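Local coordinates for cerato-platanin-like protein (Moniliophthora perniciosa, PDB 3SUM) that is of unknown function, a double-psi beta-barrel member of the cerato-platanin family, whose members are small secreted fungal proteins often linked to host interaction, at residues W3-D8 against K95-F100; H49-P54 against T91-N96; W64-K69 against N85-G90; H72-V77 against K131-P136. All blocks are in the same frame, centred on the assembly; numbering follows the deposited sequence. Where two conformers were deposited one is given.

How the contacts relate
Contacts 1, 2 and 3 are buried, contact 3 across the core of the double-psi beta barrel and contacts 1 and 2 where helix 91-97 packs on it, whereas contact 4 is at the surface. Of the two helix contacts, one packs the helix end against strand 4-7 and the other its first turn against strand 50-52. Contact 3 joins strands 63-68 and 86-89, its centre about 7 Å from those of contacts 1 and 2. The chemistry follows the place: methyl groups alone in contact 1, methyl on imidazole with a water at the rim in contact 2, aromatic rings in contact 3, and a disulfide sulfur with the C-terminal proline in contact 4.

Contact 1. Residues W3-D8 against K95-F100; sequences WLIKWD and KNLTTF
Ile-5 reaches from strand 4-7 to the end of helix 91-97 with both of its branches. Its CG2 methyl meets CG2 of Thr-98 at 4.1 Å, the two side chains slanting past each other, while CD1 at the end of the longer branch lies 4.3 Å from CD2 of Leu-97. With CG1 anti to the backbone N of Ile-5 (chi1 -174°), the longer branch runs on to Leu-97 while CG2 is left facing Thr-98. The hydroxyl of Thr-98 is turned to the helix instead: OG1 is hydrogen-bonded to the carbonyl O of Val-94, one turn back. Further out, Leu-66 of strand 63-68 touches both Ile-5 and Leu-97, Tyr-68 packs on Leu-97 and Thr-98, and Ala-112 lies against Ile-5 and Thr-98. Backbone bonds to Phe-87 and Ala-112 fix strand 4-7 between its neighbours. The result is a small buried methyl cluster where a short helix packs on the double-psi beta barrel characteristic of cerato-platanins.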
loop_
_atom_site.group_PDB
_atom_site.type_symbol
_atom_site.label_atom_id
_atom_site.label_comp_id
_atom_site.label_asym_id
_atom_site.label_seq_id
_atom_site.Cartn_x
_atom_site.Cartn_y
_atom_site.Cartn_z
ATOM N N TRP A 3 -12.654 2.961 -6.697
ATOM C CA TRP A 3 -11.859 2.585 -5.529
ATOM C C TRP A 3 -11.962 3.660 -4.493
ATOM O O TRP A 3 -11.991 4.845 -4.840
ATOM C CB TRP A 3 -10.365 2.305 -5.899
ATOM C CG TRP A 3 -10.055 0.906 -6.574
ATOM C CD1 TRP A 3 -9.942 0.633 -7.906
ATOM C CD2 TRP A 3 -9.797 -0.316 -5.891
ATOM N NE1 TRP A 3 -9.607 -0.669 -8.098
ATOM C CE2 TRP A 3 -9.502 -1.279 -6.867
ATOM C CE3 TRP A 3 -9.677 -0.666 -4.530
ATOM C CZ2 TRP A 3 -9.151 -2.559 -6.545
ATOM C CZ3 TRP A 3 -9.380 -1.987 -4.213
ATOM C CH2 TRP A 3 -9.128 -2.911 -5.220
ATOM N N LEU A 4 -12.063 3.243 -3.230
ATOM C CA LEU A 4 -12.050 4.130 -2.038
ATOM C C LEU A 4 -10.724 3.903 -1.325
ATOM O O LEU A 4 -10.142 2.809 -1.380
ATOM C CB LEU A 4 -13.163 3.744 -1.015
ATOM C CG LEU A 4 -14.614 3.847 -1.481
ATOM C CD1 LEU A 4 -15.517 3.590 -0.255
ATOM C CD2 LEU A 4 -14.875 5.253 -1.983
ATOM N N ILE A 5 -10.248 4.925 -0.606
ATOM C CA ILE A 5 -9.146 4.650 0.283
ATOM C C ILE A 5 -9.515 5.263 1.659
ATOM O O ILE A 5 -10.140 6.339 1.734
ATOM C CB ILE A 5 -7.846 5.232 -0.235
ATOM C CG1 ILE A 5 -6.672 4.762 0.680
ATOM C CG2 ILE A 5 -7.966 6.803 -0.476
ATOM C CD1 ILE A 5 -5.398 4.617 -0.013
ATOM N N LYS A 6 -9.143 4.586 2.709
ATOM C CA LYS A 6 -9.333 5.057 4.069
ATOM C C LYS A 6 -7.954 4.878 4.675
ATOM O O LYS A 6 -7.088 4.247 4.095
ATOM C CB LYS A 6 -10.296 4.106 4.814
ATOM C CG LYS A 6 -11.759 4.315 4.289
ATOM C CD LYS A 6 -12.642 3.134 4.855
ATOM C CE LYS A 6 -14.067 3.089 4.272
ATOM N NZ LYS A 6 -14.806 4.345 4.738
ATOM N N TRP A 7 -7.742 5.504 5.814
ATOM C CA TRP A 7 -6.469 5.402 6.429
ATOM C C TRP A 7 -6.586 4.722 7.783
ATOM O O TRP A 7 -7.622 4.752 8.450
ATOM C CB TRP A 7 -5.771 6.778 6.497
ATOM C CG TRP A 7 -6.493 7.858 7.287
ATOM C CD1 TRP A 7 -7.296 8.821 6.787
ATOM C CD2 TRP A 7 -6.426 8.068 8.688
ATOM N NE1 TRP A 7 -7.727 9.627 7.799
ATOM C CE2 TRP A 7 -7.238 9.155 8.985
ATOM C CE3 TRP A 7 -5.777 7.392 9.741
ATOM C CZ2 TRP A 7 -7.405 9.657 10.309
ATOM C CZ3 TRP A 7 -5.921 7.888 11.042
ATOM C CH2 TRP A 7 -6.741 8.996 11.323
ATOM N N ASP A 8 -5.457 4.183 8.196
ATOM C CA ASP A 8 -5.343 3.401 9.428
ATOM C C ASP A 8 -3.865 3.378 9.749
ATOM O O ASP A 8 -3.031 2.944 8.954
ATOM C CB ASP A 8 -5.840 1.946 9.192
ATOM C CG ASP A 8 -5.889 1.068 10.455
ATOM O OD1 ASP A 8 -5.202 1.293 11.428
ATOM O OD2 ASP A 8 -6.552 0.006 10.390
ATOM N N LYS A 95 -2.607 10.672 3.626
ATOM C CA LYS A 95 -2.599 12.068 3.829
ATOM C C LYS A 95 -1.912 12.734 2.669
ATOM O O LYS A 95 -2.423 13.754 2.139
ATOM C CB LYS A 95 -1.854 12.391 5.140
ATOM C CG LYS A 95 -2.029 13.733 5.678
ATOM C CD LYS A 95 -1.014 13.927 6.909
ATOM C CE LYS A 95 -1.540 13.260 8.151
ATOM N NZ LYS A 95 -0.842 13.833 9.423
ATOM N N ASN A 96 -0.792 12.178 2.245
ATOM C CA ASN A 96 -0.109 12.769 1.129
ATOM C C ASN A 96 -0.819 12.512 -0.188
ATOM O O ASN A 96 -0.887 13.414 -1.018
ATOM C CB ASN A 96 1.343 12.379 1.122
ATOM C CG ASN A 96 2.043 12.827 2.431
ATOM O OD1 ASN A 96 1.699 13.886 2.985
ATOM N ND2 ASN A 96 2.941 12.016 2.951
ATOM N N LEU A 97 -1.406 11.328 -0.370
ATOM C CA LEU A 97 -2.011 11.065 -1.685
ATOM C C LEU A 97 -3.236 11.964 -1.887
ATOM O O LEU A 97 -3.568 12.317 -3.032
ATOM C CB LEU A 97 -2.517 9.623 -1.712
ATOM C CG LEU A 97 -3.320 9.114 -2.895
ATOM C CD1 LEU A 97 -2.589 9.261 -4.297
ATOM C CD2 LEU A 97 -3.679 7.601 -2.570
ATOM N N THR A 98 -3.935 12.300 -0.797
ATOM C CA THR A 98 -5.303 12.824 -0.895
ATOM C C THR A 98 -5.353 14.231 -0.391
ATOM O O THR A 98 -6.405 14.751 -0.057
ATOM C CB THR A 98 -6.343 11.984 -0.157
ATOM O OG1 THR A 98 -6.052 12.019 1.258
ATOM C CG2 THR A 98 -6.334 10.559 -0.656
ATOM N N THR A 99 -4.193 14.877 -0.404
ATOM C CA THR A 99 -4.114 16.319 -0.179
ATOM C C THR A 99 -4.105 17.012 -1.550
ATOM O O THR A 99 -3.393 16.591 -2.467
ATOM C CB THR A 99 -2.787 16.640 0.529
ATOM O OG1 THR A 99 -2.852 16.105 1.859
ATOM C CG2 THR A 99 -2.616 18.165 0.616
ATOM N N PHE A 100 -4.905 18.052 -1.692
ATOM C CA PHE A 100 -5.022 18.778 -2.932
ATOM C C PHE A 100 -4.761 20.270 -2.629
ATOM O O PHE A 100 -5.513 20.906 -1.907
ATOM C CB PHE A 100 -6.407 18.605 -3.540
ATOM C CG PHE A 100 -6.571 19.385 -4.848
ATOM C CD1 PHE A 100 -5.825 19.018 -5.986
ATOM C CD2 PHE A 100 -7.387 20.510 -4.897
ATOM C CE1 PHE A 100 -5.938 19.730 -7.168
ATOM C CE2 PHE A 100 -7.533 21.216 -6.100
ATOM C CZ PHE A 100 -6.829 20.825 -7.229
#

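Contact 2. Residues H49-P54 against T91-N96; sequences HFVAAP and TDLVKN
Leu-93 projects from helix 91-97 toward the start of strand 50-52. Its CB is 4.1 Å from CD2 of His-49, and from there CG stands anti to the backbone N (chi1 156°), carrying the fork up to His-49 and the strand. One prong, CD1, sits over the centre of the His-49 imidazole, 3.9 Å from the ring centroid and only 6° off the normal, a CH-pi contact in which all five ring atoms are almost equally near. The other prong, CD2, turns to the strand itself, 3.6 Å from the carbonyl O of Phe-50 and 3.9 Å from CG1 of Val-51, whose side chain runs roughly perpendicular to that of Leu-93. Val-75 of strand 71-79 also packs on Leu-93.

At the ring edge, in the imidazole plane, a water lies 2.5 Å from NE2 of His-49, a distance short enough to be read with caution, and accepts a bond from ND2 of Asn-96 at 3.2 Å. Were His-49 an alanine, CD1 of Leu-93 would probably lose its flat cover and the water its ring partner. The imidazole thus gives an apolar face to the buried leucine, while its polar rim appears to be linked to the helix through the water.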
loop_
_atom_site.group_PDB
_atom_site.type_symbol
_atom_site.label_atom_id
_atom_site.label_comp_id
_atom_site.label_asym_id
_atom_site.label_seq_id
_atom_site.Cartn_x
_atom_site.Cartn_y
_atom_site.Cartn_z
ATOM N N HIS A 49 4.290 2.688 2.523
ATOM C CA HIS A 49 3.290 2.933 1.501
ATOM C C HIS A 49 2.542 1.637 1.303
ATOM O O HIS A 49 2.702 1.013 0.285
ATOM C CB HIS A 49 4.035 3.361 0.221
ATOM C CG HIS A 49 4.252 4.834 0.233
ATOM N ND1 HIS A 49 4.312 5.611 -0.908
ATOM C CD2 HIS A 49 4.287 5.697 1.283
ATOM C CE1 HIS A 49 4.411 6.888 -0.565
ATOM N NE2 HIS A 49 4.419 6.972 0.757
ATOM N N PHE A 50 1.797 1.279 2.343
ATOM C CA PHE A 50 1.198 -0.031 2.462
ATOM C C PHE A 50 -0.306 0.089 2.563
ATOM O O PHE A 50 -0.809 0.997 3.152
ATOM C CB PHE A 50 1.691 -0.692 3.750
ATOM C CG PHE A 50 3.081 -1.237 3.671
ATOM C CD1 PHE A 50 3.730 -1.354 2.451
ATOM C CD2 PHE A 50 3.742 -1.620 4.829
ATOM C CE1 PHE A 50 5.048 -1.880 2.390
ATOM C CE2 PHE A 50 5.042 -2.158 4.798
ATOM C CZ PHE A 50 5.678 -2.308 3.560
ATOM N N VAL A 51 -1.021 -0.920 2.028
ATOM C CA VAL A 51 -2.430 -0.887 2.083
ATOM C C VAL A 51 -2.953 -2.286 2.366
ATOM O O VAL A 51 -2.297 -3.281 2.097
ATOM C CB VAL A 51 -3.106 -0.448 0.728
ATOM C CG1 VAL A 51 -2.835 1.066 0.388
ATOM C CG2 VAL A 51 -2.614 -1.332 -0.426
ATOM N N ALA A 52 -4.116 -2.316 2.987
ATOM C CA ALA A 52 -4.935 -3.545 2.954
ATOM C C ALA A 52 -5.808 -3.430 1.763
ATOM O O ALA A 52 -6.252 -2.359 1.432
ATOM C CB ALA A 52 -5.809 -3.613 4.232
ATOM N N ALA A 53 -6.155 -4.548 1.134
ATOM C CA ALA A 53 -6.998 -4.487 -0.033
ATOM C C ALA A 53 -7.645 -5.847 -0.144
ATOM O O ALA A 53 -7.223 -6.823 0.547
ATOM C CB ALA A 53 -6.151 -4.162 -1.271
ATOM N N PRO A 54 -8.689 -5.939 -0.970
ATOM C CA PRO A 54 -9.452 -7.160 -0.914
ATOM C C PRO A 54 -8.719 -8.268 -1.617
ATOM O O PRO A 54 -8.111 -8.045 -2.656
ATOM C CB PRO A 54 -10.716 -6.841 -1.752
ATOM C CG PRO A 54 -10.731 -5.424 -1.923
ATOM C CD PRO A 54 -9.351 -4.874 -1.740
ATOM N N THR A 91 -1.483 6.094 7.355
ATOM C CA THR A 91 -1.894 7.471 7.519
ATOM C C THR A 91 -1.143 8.496 6.626
ATOM O O THR A 91 -1.769 9.325 5.935
ATOM C CB THR A 91 -1.748 7.807 8.998
ATOM O OG1 THR A 91 -2.274 6.693 9.759
ATOM C CG2 THR A 91 -2.435 9.084 9.334
ATOM N N ASP A 92 0.167 8.468 6.659
ATOM C CA ASP A 92 0.951 9.460 5.926
ATOM C C ASP A 92 0.773 9.233 4.421
ATOM O O ASP A 92 0.643 10.151 3.613
ATOM C CB ASP A 92 2.429 9.159 6.217
ATOM C CG ASP A 92 2.855 9.495 7.691
ATOM O OD1 ASP A 92 2.085 10.078 8.412
ATOM O OD2 ASP A 92 3.997 9.122 8.044
ATOM N N LEU A 93 0.785 7.967 4.018
ATOM C CA LEU A 93 0.503 7.665 2.603
ATOM C C LEU A 93 -0.787 8.347 2.157
ATOM O O LEU A 93 -0.854 9.031 1.128
ATOM C CB LEU A 93 0.422 6.134 2.435
ATOM C CG LEU A 93 -0.374 5.606 1.250
ATOM C CD1 LEU A 93 0.461 5.912 -0.031
ATOM C CD2 LEU A 93 -0.663 4.121 1.374
ATOM N N VAL A 94 -1.868 8.144 2.915
ATOM C CA VAL A 94 -3.136 8.634 2.533
ATOM C C VAL A 94 -3.227 10.122 2.589
ATOM O O VAL A 94 -3.704 10.778 1.641
ATOM C CB VAL A 94 -4.298 7.930 3.375
ATOM C CG1 VAL A 94 -5.631 8.542 3.017
ATOM C CG2 VAL A 94 -4.257 6.402 3.076
ATOM N N LYS A 95 -2.607 10.672 3.626
ATOM C CA LYS A 95 -2.599 12.068 3.829
ATOM C C LYS A 95 -1.912 12.734 2.669
ATOM O O LYS A 95 -2.423 13.754 2.139
ATOM C CB LYS A 95 -1.854 12.391 5.140
ATOM C CG LYS A 95 -2.029 13.733 5.678
ATOM C CD LYS A 95 -1.014 13.927 6.909
ATOM C CE LYS A 95 -1.540 13.260 8.151
ATOM N NZ LYS A 95 -0.842 13.833 9.423
ATOM N N ASN A 96 -0.792 12.178 2.245
ATOM C CA ASN A 96 -0.109 12.769 1.129
ATOM C C ASN A 96 -0.819 12.512 -0.188
ATOM O O ASN A 96 -0.887 13.414 -1.018
ATOM C CB ASN A 96 1.343 12.379 1.122
ATOM C CG ASN A 96 2.043 12.827 2.431
ATOM O OD1 ASN A 96 1.699 13.886 2.985
ATOM N ND2 ASN A 96 2.941 12.016 2.951
HETATM O O HOH W 1 3.877 9.211 1.847
#

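Contact 3. Residues W64-K69 against N85-G90; sequences WKLRYK and NLFVGG
Phe-87 meets Trp-64 and Leu-66, residues of the same strand, in two distinct ways. The aromatic part is an offset edge-to-face pair: the edge of the Phe-87 ring is directed at the face of Trp-64, with the planes at 61° and the phenyl centroid 5.8 Å from that of the five-membered ring. The closest approach is oblique, at the rim of the indole, where CZ of Phe-87 is 3.9 Å from CE3 of Trp-64. CG of Phe-87 lies anti to its own carbonyl carbon (chi1 -72°), an orientation that extends the ring from strand 86-89 into the core with CZ leading.

The aliphatic part is a CH-pi contact. CD2 of Leu-66 lies over a face of Phe-87, 4.0 Å from the centroid and 28° off the normal; this displacement brings it nearest to CE2 of Phe-87, at 3.6 Å. A leucine in place of Phe-87 has neither ring edge nor face, and would probably leave the indole and the Leu-66 methyl without their partner and open a gap between the strands.

Outside these segments, Trp-3 stacks on Phe-87, Ile-5 and Ala-117 touch it, and NE1 of Trp-64 is hydrogen-bonded to OG of Ser-62. Strands 63-68 and 86-89 are not neighbours in the sheet, and their side chains meet across the interior, as expected of the closed hydrophobic core of a double-psi beta barrel.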
loop_
_atom_site.group_PDB
_atom_site.type_symbol
_atom_site.label_atom_id
_atom_site.label_comp_id
_atom_site.label_asym_id
_atom_site.label_seq_id
_atom_site.Cartn_x
_atom_site.Cartn_y
_atom_site.Cartn_z
ATOM N N TRP A 64 0.473 -1.346 -6.437
ATOM C CA TRP A 64 -0.635 -0.674 -7.112
ATOM C C TRP A 64 -0.361 0.808 -7.196
ATOM O O TRP A 64 0.139 1.392 -6.269
ATOM C CB TRP A 64 -1.950 -0.858 -6.346
ATOM C CG TRP A 64 -2.464 -2.226 -6.577
ATOM C CD1 TRP A 64 -1.908 -3.349 -6.146
ATOM C CD2 TRP A 64 -3.629 -2.587 -7.321
ATOM N NE1 TRP A 64 -2.627 -4.417 -6.584
ATOM C CE2 TRP A 64 -3.684 -3.975 -7.331
ATOM C CE3 TRP A 64 -4.644 -1.846 -7.967
ATOM C CZ2 TRP A 64 -4.726 -4.710 -7.960
ATOM C CZ3 TRP A 64 -5.700 -2.580 -8.628
ATOM C CH2 TRP A 64 -5.730 -3.997 -8.594
ATOM N N LYS A 65 -0.644 1.378 -8.349
ATOM C CA LYS A 65 -0.529 2.804 -8.459
ATOM C C LYS A 65 -1.888 3.414 -8.177
ATOM O O LYS A 65 -2.889 3.061 -8.820
ATOM C CB LYS A 65 -0.127 3.161 -9.898
ATOM C CG LYS A 65 0.144 4.686 -9.903
ATOM C CD LYS A 65 0.632 5.142 -11.274
ATOM C CE LYS A 65 -0.480 5.739 -12.097
ATOM N NZ LYS A 65 0.122 6.499 -13.267
ATOM N N LEU A 66 -1.961 4.367 -7.249
ATOM C CA LEU A 66 -3.239 4.955 -6.892
ATOM C C LEU A 66 -3.178 6.414 -7.355
ATOM O O LEU A 66 -2.102 7.044 -7.265
ATOM C CB LEU A 66 -3.428 4.979 -5.364
ATOM C CG LEU A 66 -3.218 3.681 -4.580
ATOM C CD1 LEU A 66 -3.558 3.827 -3.106
ATOM C CD2 LEU A 66 -4.069 2.555 -5.304
ATOM N N ARG A 67 -4.292 6.939 -7.850
ATOM C CA ARG A 67 -4.332 8.390 -8.163
ATOM C C ARG A 67 -5.479 9.045 -7.413
ATOM O O ARG A 67 -6.590 8.483 -7.310
ATOM C CB ARG A 67 -4.580 8.651 -9.669
ATOM C CG ARG A 67 -3.444 8.247 -10.620
ATOM C CD ARG A 67 -3.848 8.691 -12.090
ATOM N NE ARG A 67 -2.740 8.677 -13.061
ATOM C CZ ARG A 67 -1.812 9.639 -13.201
ATOM N NH1 ARG A 67 -1.798 10.705 -12.405
ATOM N NH2 ARG A 67 -0.883 9.549 -14.155
ATOM N N TYR A 68 -5.199 10.211 -6.855
ATOM C CA TYR A 68 -6.227 11.091 -6.344
ATOM C C TYR A 68 -5.929 12.462 -6.913
ATOM O O TYR A 68 -4.812 12.998 -6.704
ATOM C CB TYR A 68 -6.141 11.153 -4.824
ATOM C CG TYR A 68 -7.184 12.049 -4.236
ATOM C CD1 TYR A 68 -8.471 11.541 -3.946
ATOM C CD2 TYR A 68 -6.857 13.367 -3.866
ATOM C CE1 TYR A 68 -9.434 12.348 -3.368
ATOM C CE2 TYR A 68 -7.796 14.184 -3.270
ATOM C CZ TYR A 68 -9.069 13.675 -2.986
ATOM O OH TYR A 68 -10.030 14.512 -2.404
ATOM N N LYS A 69 -6.915 13.030 -7.620
ATOM C CA LYS A 69 -6.742 14.309 -8.273
ATOM C C LYS A 69 -5.400 14.285 -9.013
ATOM O O LYS A 69 -5.221 13.423 -9.901
ATOM C CB LYS A 69 -6.995 15.450 -7.303
ATOM C CG LYS A 69 -8.489 15.470 -6.844
ATOM C CD LYS A 69 -8.723 16.644 -5.937
ATOM C CE LYS A 69 -10.254 16.662 -5.516
ATOM N NZ LYS A 69 -10.683 17.890 -4.709
ATOM N N ASN A 85 -13.258 -3.050 -3.676
ATOM C CA ASN A 85 -12.855 -1.738 -4.117
ATOM C C ASN A 85 -12.404 -0.829 -2.995
ATOM O O ASN A 85 -12.428 0.394 -3.154
ATOM C CB ASN A 85 -14.008 -1.084 -4.880
ATOM C CG ASN A 85 -14.426 -1.923 -6.096
ATOM O OD1 ASN A 85 -13.581 -2.440 -6.813
ATOM N ND2 ASN A 85 -15.703 -2.009 -6.331
ATOM N N LEU A 86 -11.921 -1.407 -1.915
ATOM C CA LEU A 86 -11.480 -0.591 -0.802
ATOM C C LEU A 86 -9.965 -0.806 -0.543
ATOM O O LEU A 86 -9.516 -1.929 -0.405
ATOM C CB LEU A 86 -12.241 -0.952 0.477
ATOM C CG LEU A 86 -11.719 -0.226 1.747
ATOM C CD1 LEU A 86 -11.807 1.342 1.705
ATOM C CD2 LEU A 86 -12.482 -0.706 3.033
ATOM N N PHE A 87 -9.185 0.283 -0.507
ATOM C CA PHE A 87 -7.863 0.229 0.071
ATOM C C PHE A 87 -7.900 0.880 1.445
ATOM O O PHE A 87 -8.611 1.889 1.652
ATOM C CB PHE A 87 -6.906 1.068 -0.773
ATOM C CG PHE A 87 -6.580 0.465 -2.076
ATOM C CD1 PHE A 87 -5.730 -0.637 -2.154
ATOM C CD2 PHE A 87 -7.116 0.997 -3.233
ATOM C CE1 PHE A 87 -5.424 -1.199 -3.374
ATOM C CE2 PHE A 87 -6.813 0.457 -4.460
ATOM C CZ PHE A 87 -5.995 -0.635 -4.545
ATOM N N VAL A 88 -7.112 0.343 2.374
ATOM C CA VAL A 88 -6.921 1.035 3.626
ATOM C C VAL A 88 -5.437 1.276 3.718
ATOM O O VAL A 88 -4.672 0.331 3.809
ATOM C CB VAL A 88 -7.416 0.274 4.844
ATOM C CG1 VAL A 88 -7.127 1.169 6.139
ATOM C CG2 VAL A 88 -8.955 0.043 4.698
ATOM N N GLY A 89 -5.011 2.530 3.782
ATOM C CA GLY A 89 -3.582 2.726 3.702
ATOM C C GLY A 89 -3.054 3.394 4.970
ATOM O O GLY A 89 -3.789 3.892 5.818
ATOM N N GLY A 90 -1.752 3.402 5.087
ATOM C CA GLY A 90 -1.092 4.069 6.187
ATOM C C GLY A 90 -1.473 5.506 6.181
ATOM O O GLY A 90 -1.697 6.090 5.147
#

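Contact 4. Residues H72-V77 against K131-P136; sequences HAFVTV and KQCGDP
Phe-74 points out from strand 71-79 to meet the last residues of the chain. Its CG is anti to the carbonyl carbon (chi1 -65°), and the second torsion of -82° turns the ring nearly perpendicular to the CA-CB-CG plane, presenting a face to Cys-133 and an edge to Pro-136. The sulfur SG of Cys-133 lies over that face, 4.5 Å from the ring centroid and 24° off the normal, a sulfur-aromatic contact whose shortest distance is 4.1 Å to CZ of Phe-74. In Cys-133 the sulfur is anti to the backbone N, a position from which it reaches the ring while bonded to SG of Cys-124 in a disulfide.

Pro-136 comes from the opposite direction and meets the edge of the phenyl ring, near its plane. Its CG, puckered endo, comes within 3.6 Å of CE1 of Phe-74, and its CD within 4.1 Å of CZ of Phe-74. The proline is also tethered through its terminal carboxylate: OXT forms a salt bridge with NZ of Lys-65, and O a hydrogen bond with OH of Tyr-118.

The contact is partly exposed and joins the irregular C-terminal tail to the outside of the sheet. Phe-74 rests there beside Lys-65 of the adjacent strand 63-68, Tyr-118 belongs to strand 116-120 beyond it, and Ala-73, in the same strand as Phe-74, packs on Leu-93 of helix 91-97.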
loop_
_atom_site.group_PDB
_atom_site.type_symbol
_atom_site.label_atom_id
_atom_site.label_comp_id
_atom_site.label_asym_id
_atom_site.label_seq_id
_atom_site.Cartn_x
_atom_site.Cartn_y
_atom_site.Cartn_z
ATOM N N HIS A 72 -0.330 10.836 -7.052
ATOM C CA HIS A 72 -0.341 9.393 -7.187
ATOM C C HIS A 72 0.650 8.804 -6.201
ATOM O O HIS A 72 1.491 9.514 -5.611
ATOM C CB HIS A 72 -0.025 8.967 -8.626
ATOM C CG HIS A 72 1.397 9.239 -9.054
ATOM N ND1 HIS A 72 1.798 10.477 -9.540
ATOM C CD2 HIS A 72 2.491 8.436 -9.115
ATOM C CE1 HIS A 72 3.079 10.423 -9.871
ATOM N NE2 HIS A 72 3.528 9.201 -9.608
ATOM N N ALA A 73 0.497 7.509 -5.944
ATOM C CA ALA A 73 1.412 6.824 -5.095
ATOM C C ALA A 73 1.482 5.379 -5.505
ATOM O O ALA A 73 0.520 4.846 -6.078
ATOM C CB ALA A 73 0.950 6.934 -3.575
ATOM N N PHE A 74 2.579 4.739 -5.150
ATOM C CA PHE A 74 2.705 3.337 -5.372
ATOM C C PHE A 74 2.661 2.605 -4.049
ATOM O O PHE A 74 3.394 2.912 -3.111
ATOM C CB PHE A 74 4.034 3.013 -6.108
ATOM C CG PHE A 74 4.082 3.572 -7.480
ATOM C CD1 PHE A 74 3.465 2.912 -8.569
ATOM C CD2 PHE A 74 4.822 4.762 -7.724
ATOM C CE1 PHE A 74 3.570 3.400 -9.845
ATOM C CE2 PHE A 74 4.911 5.256 -9.037
ATOM C CZ PHE A 74 4.260 4.570 -10.081
ATOM N N VAL A 75 1.744 1.639 -3.954
ATOM C CA VAL A 75 1.502 1.028 -2.671
ATOM C C VAL A 75 1.624 -0.491 -2.743
ATOM O O VAL A 75 1.344 -1.048 -3.757
ATOM C CB VAL A 75 0.110 1.428 -2.111
ATOM C CG1 VAL A 75 -0.045 2.969 -2.044
ATOM C CG2 VAL A 75 -1.057 0.913 -2.976
ATOM N N THR A 76 2.062 -1.136 -1.620
ATOM C CA THR A 76 2.159 -2.541 -1.590
ATOM C C THR A 76 0.963 -3.042 -0.833
ATOM O O THR A 76 0.644 -2.544 0.244
ATOM C CB THR A 76 3.444 -2.926 -0.870
ATOM O OG1 THR A 76 4.514 -2.298 -1.577
ATOM C CG2 THR A 76 3.693 -4.471 -0.951
ATOM N N VAL A 77 0.313 -4.094 -1.362
ATOM C CA VAL A 77 -0.727 -4.698 -0.613
ATOM C C VAL A 77 -0.119 -5.621 0.455
ATOM O O VAL A 77 0.593 -6.563 0.119
ATOM C CB VAL A 77 -1.651 -5.537 -1.600
ATOM C CG1 VAL A 77 -2.736 -6.372 -0.775
ATOM C CG2 VAL A 77 -2.391 -4.576 -2.603
ATOM N N LYS A 131 12.660 -5.630 -13.374
ATOM C CA LYS A 131 12.263 -4.540 -14.308
ATOM C C LYS A 131 12.417 -3.192 -13.683
ATOM O O LYS A 131 12.613 -3.092 -12.470
ATOM C CB LYS A 131 10.823 -4.682 -14.709
ATOM C CG LYS A 131 10.484 -6.096 -15.097
ATOM C CD LYS A 131 9.250 -6.173 -15.895
ATOM C CE LYS A 131 9.055 -7.653 -16.308
ATOM N NZ LYS A 131 7.892 -7.837 -17.254
ATOM N N GLN A 132 12.330 -2.138 -14.505
ATOM C CA GLN A 132 12.439 -0.780 -13.980
ATOM C C GLN A 132 10.994 -0.313 -13.847
ATOM O O GLN A 132 10.137 -0.694 -14.597
ATOM C CB GLN A 132 13.209 0.172 -14.934
ATOM C CG GLN A 132 13.743 1.407 -14.217
ATOM C CD GLN A 132 14.747 2.226 -15.063
ATOM O OE1 GLN A 132 15.067 1.870 -16.215
ATOM N NE2 GLN A 132 15.260 3.300 -14.476
ATOM N N CYS A 133 10.728 0.488 -12.856
ATOM C CA CYS A 133 9.374 0.999 -12.683
ATOM C C CYS A 133 9.013 1.897 -13.855
ATOM O O CYS A 133 8.019 1.669 -14.530
ATOM C CB CYS A 133 9.276 1.741 -11.369
ATOM S SG CYS A 133 7.593 2.415 -11.149
ATOM N N GLY A 134 9.839 2.905 -14.117
ATOM C CA GLY A 134 9.530 3.753 -15.245
ATOM C C GLY A 134 8.399 4.648 -14.841
ATOM O O GLY A 134 8.427 5.265 -13.771
ATOM N N ASP A 135 7.417 4.737 -15.713
ATOM C CA ASP A 135 6.332 5.705 -15.543
ATOM C C ASP A 135 5.008 5.057 -15.934
ATOM O O ASP A 135 4.362 5.509 -16.894
ATOM C CB ASP A 135 6.570 6.972 -16.401
ATOM C CG ASP A 135 5.489 8.039 -16.180
ATOM O OD1 ASP A 135 5.164 8.296 -14.995
ATOM O OD2 ASP A 135 4.981 8.614 -17.177
ATOM N N PRO A 136 4.580 4.002 -15.183
ATOM C CA PRO A 136 3.346 3.270 -15.496
ATOM C C PRO A 136 2.051 4.018 -15.206
ATOM O O PRO A 136 1.001 3.522 -15.651
ATOM C CB PRO A 136 3.419 2.063 -14.557
ATOM C CG PRO A 136 4.091 2.637 -13.365
ATOM C CD PRO A 136 5.173 3.515 -13.915
ATOM O OXT PRO A 136 1.989 5.055 -14.528
#